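Local coordinates for protein synthesis inhibitor I (Hordeum vulgare, PDB 4FBC) that belongs to the plant ribosome-inactivating protein family and binds adenosine monophosphate in a pocket, at residues K5-V10 / S62-V67. The protein carries 3 engineered substitutions. Sequence-based numbering, arbitrary orientation.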
loop_
_atom_site.group_PDB
_atom_site.type_symbol
_atom_site.label_atom_id
_atom_site.label_comp_id
_atom_site.label_asym_id
_atom_site.label_seq_id
_atom_site.Cartn_x
_atom_site.Cartn_y
_atom_site.Cartn_z
ATOM N N LYS A 5 17.690 -14.349 0.737
ATOM C CA LYS A 5 17.014 -15.382 -0.044
ATOM C C LYS A 5 15.889 -14.785 -0.892
ATOM O O LYS A 5 15.287 -13.776 -0.522
ATOM C CB LYS A 5 16.487 -16.490 0.874
ATOM C CG LYS A 5 16.009 -17.739 0.139
ATOM C CD LYS A 5 16.994 -18.163 -0.941
ATOM C CE LYS A 5 16.372 -19.183 -1.890
ATOM N NZ LYS A 5 16.412 -18.729 -3.312
ATOM N N MET A 6 15.616 -15.408 -2.035
ATOM C CA MET A 6 14.646 -14.872 -2.982
ATOM C C MET A 6 13.200 -15.101 -2.543
ATOM O O MET A 6 12.881 -16.096 -1.887
ATOM C CB MET A 6 14.877 -15.468 -4.376
ATOM C CG MET A 6 16.204 -15.058 -5.005
ATOM S SD MET A 6 16.232 -15.293 -6.795
ATOM C CE MET A 6 15.961 -17.061 -6.922
ATOM N N ALA A 7 12.329 -14.167 -2.911
ATOM C CA ALA A 7 10.897 -14.308 -2.649
ATOM C C ALA A 7 10.308 -15.477 -3.427
ATOM O O ALA A 7 10.852 -15.883 -4.460
ATOM C CB ALA A 7 10.170 -13.023 -3.024
ATOM N N LYS A 8 9.188 -16.002 -2.930
ATOM C CA LYS A 8 8.446 -17.074 -3.600
ATOM C C LYS A 8 7.045 -16.606 -3.978
ATOM O O LYS A 8 6.503 -15.713 -3.337
ATOM C CB LYS A 8 8.312 -18.288 -2.677
ATOM C CG LYS A 8 9.633 -18.888 -2.230
ATOM C CD LYS A 8 9.416 -20.130 -1.371
ATOM C CE LYS A 8 10.743 -20.662 -0.839
ATOM N NZ LYS A 8 10.561 -21.889 -0.014
ATOM N N ASN A 9 6.466 -17.218 -5.010
ATOM C CA ASN A 9 5.077 -16.956 -5.411
ATOM C C ASN A 9 4.795 -15.540 -5.916
ATOM O O ASN A 9 3.648 -15.097 -5.891
ATOM C CB ASN A 9 4.117 -17.289 -4.260
ATOM C CG ASN A 9 4.313 -18.690 -3.726
ATOM O OD1 ASN A 9 4.445 -19.640 -4.494
ATOM N ND2 ASN A 9 4.345 -18.824 -2.407
ATOM N N VAL A 10 5.824 -14.833 -6.380
ATOM C CA VAL A 10 5.625 -13.479 -6.904
ATOM C C VAL A 10 4.649 -13.471 -8.088
ATOM O O VAL A 10 3.856 -12.534 -8.250
ATOM C CB VAL A 10 6.963 -12.826 -7.290
ATOM C CG1 VAL A 10 6.733 -11.491 -7.971
ATOM C CG2 VAL A 10 7.826 -12.644 -6.057
ATOM N N SER A 62 6.628 -14.895 0.849
ATOM C CA SER A 62 5.988 -15.871 -0.035
ATOM C C SER A 62 4.488 -15.642 -0.249
ATOM O O SER A 62 3.808 -16.479 -0.851
ATOM C CB SER A 62 6.222 -17.299 0.483
ATOM O OG SER A 62 5.331 -17.618 1.540
ATOM N N ARG A 63 3.976 -14.514 0.240
ATOM C CA ARG A 63 2.566 -14.156 0.057
ATOM C C ARG A 63 2.463 -12.832 -0.699
ATOM O O ARG A 63 2.898 -11.793 -0.196
ATOM C CB ARG A 63 1.855 -14.070 1.418
ATOM C CG ARG A 63 1.783 -15.388 2.172
ATOM C CD ARG A 63 0.994 -15.263 3.468
ATOM N NE ARG A 63 -0.404 -14.915 3.203
ATOM C CZ ARG A 63 -0.921 -13.712 3.422
ATOM N NH1 ARG A 63 -0.162 -12.752 3.940
ATOM N NH2 ARG A 63 -2.198 -13.474 3.137
ATOM N N TRP A 64 1.901 -12.884 -1.907
ATOM C CA TRP A 64 1.862 -11.733 -2.819
ATOM C C TRP A 64 0.474 -11.530 -3.406
ATOM O O TRP A 64 -0.311 -12.474 -3.483
ATOM C CB TRP A 64 2.845 -11.960 -3.976
ATOM C CG TRP A 64 4.277 -12.038 -3.515
ATOM C CD1 TRP A 64 4.917 -13.131 -3.008
ATOM C CD2 TRP A 64 5.232 -10.968 -3.505
ATOM N NE1 TRP A 64 6.216 -12.807 -2.684
ATOM C CE2 TRP A 64 6.434 -11.486 -2.987
ATOM C CE3 TRP A 64 5.189 -9.632 -3.897
ATOM C CZ2 TRP A 64 7.581 -10.704 -2.838
ATOM C CZ3 TRP A 64 6.328 -8.853 -3.749
ATOM C CH2 TRP A 64 7.509 -9.395 -3.227
ATOM N N PHE A 65 0.160 -10.292 -3.794
ATOM C CA PHE A 65 -0.994 -10.042 -4.660
ATOM C C PHE A 65 -0.581 -9.157 -5.823
ATOM O O PHE A 65 0.495 -8.556 -5.793
ATOM C CB PHE A 65 -2.214 -9.477 -3.892
ATOM C CG PHE A 65 -2.051 -8.062 -3.383
ATOM C CD1 PHE A 65 -1.365 -7.816 -2.197
ATOM C CD2 PHE A 65 -2.649 -6.993 -4.043
ATOM C CE1 PHE A 65 -1.231 -6.520 -1.695
ATOM C CE2 PHE A 65 -2.523 -5.684 -3.551
ATOM C CZ PHE A 65 -1.812 -5.451 -2.374
ATOM N N HIS A 66 -1.411 -9.114 -6.860
ATOM C CA HIS A 66 -1.189 -8.223 -7.992
ATOM C C HIS A 66 -2.214 -7.104 -8.043
ATOM O O HIS A 66 -3.377 -7.283 -7.679
ATOM C CB HIS A 66 -1.233 -8.989 -9.316
ATOM C CG HIS A 66 -0.040 -9.861 -9.543
ATOM N ND1 HIS A 66 0.116 -10.626 -10.681
ATOM C CD2 HIS A 66 1.053 -10.092 -8.777
ATOM C CE1 HIS A 66 1.256 -11.291 -10.604
ATOM N NE2 HIS A 66 1.842 -10.988 -9.457
ATOM N N VAL A 67 -1.755 -5.941 -8.481
ATOM C CA VAL A 67 -2.650 -4.862 -8.867
ATOM C C VAL A 67 -2.429 -4.610 -10.346
ATOM O O VAL A 67 -1.286 -4.464 -10.801
ATOM C CB VAL A 67 -2.400 -3.591 -8.046
ATOM C CG1 VAL A 67 -3.079 -2.379 -8.698
ATOM C CG2 VAL A 67 -2.908 -3.787 -6.625
HETATM O O HOH W 1 1.503 -15.405 -3.233
#
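V10 packs on the indole of W64 and forms the tight part of this contact. Its CG2 lies over one face, 3.8 Å from the centroid of the five-membered ring and 22° off the normal, a CH-pi contact. Chi1 of 174° sets CG2 anti to the carbonyl carbon, beside the backbone N, and from there it lies over the indole. A7 adds its methyl obliquely, CB being 3.5 Å from W64 CZ2. The indole NE1 is hydrogen-bonded to the carbonyl of P61, which probably helps hold the ring's orientation. Farther along strand 64-70, H66 NE2 donates to V10 O over 2.8 Å, the acceptor tilted from the imidazole plane; this donor role places a proton on NE2.

The S62 end is the more solvent-exposed, polar side. N9 ND2 donates to S62 O at 2.9 Å and 172°, on a lone pair in the carbonyl plane; only the extended chain of K8, leading away, is loose. A water accepts from W64 N (2.9 Å) and donates only weakly to N9 O.

The hydrogen bonds joining the segments thus run from side chains to carbonyls, not as strand pairing, although K8 also bonds P61 through its backbone.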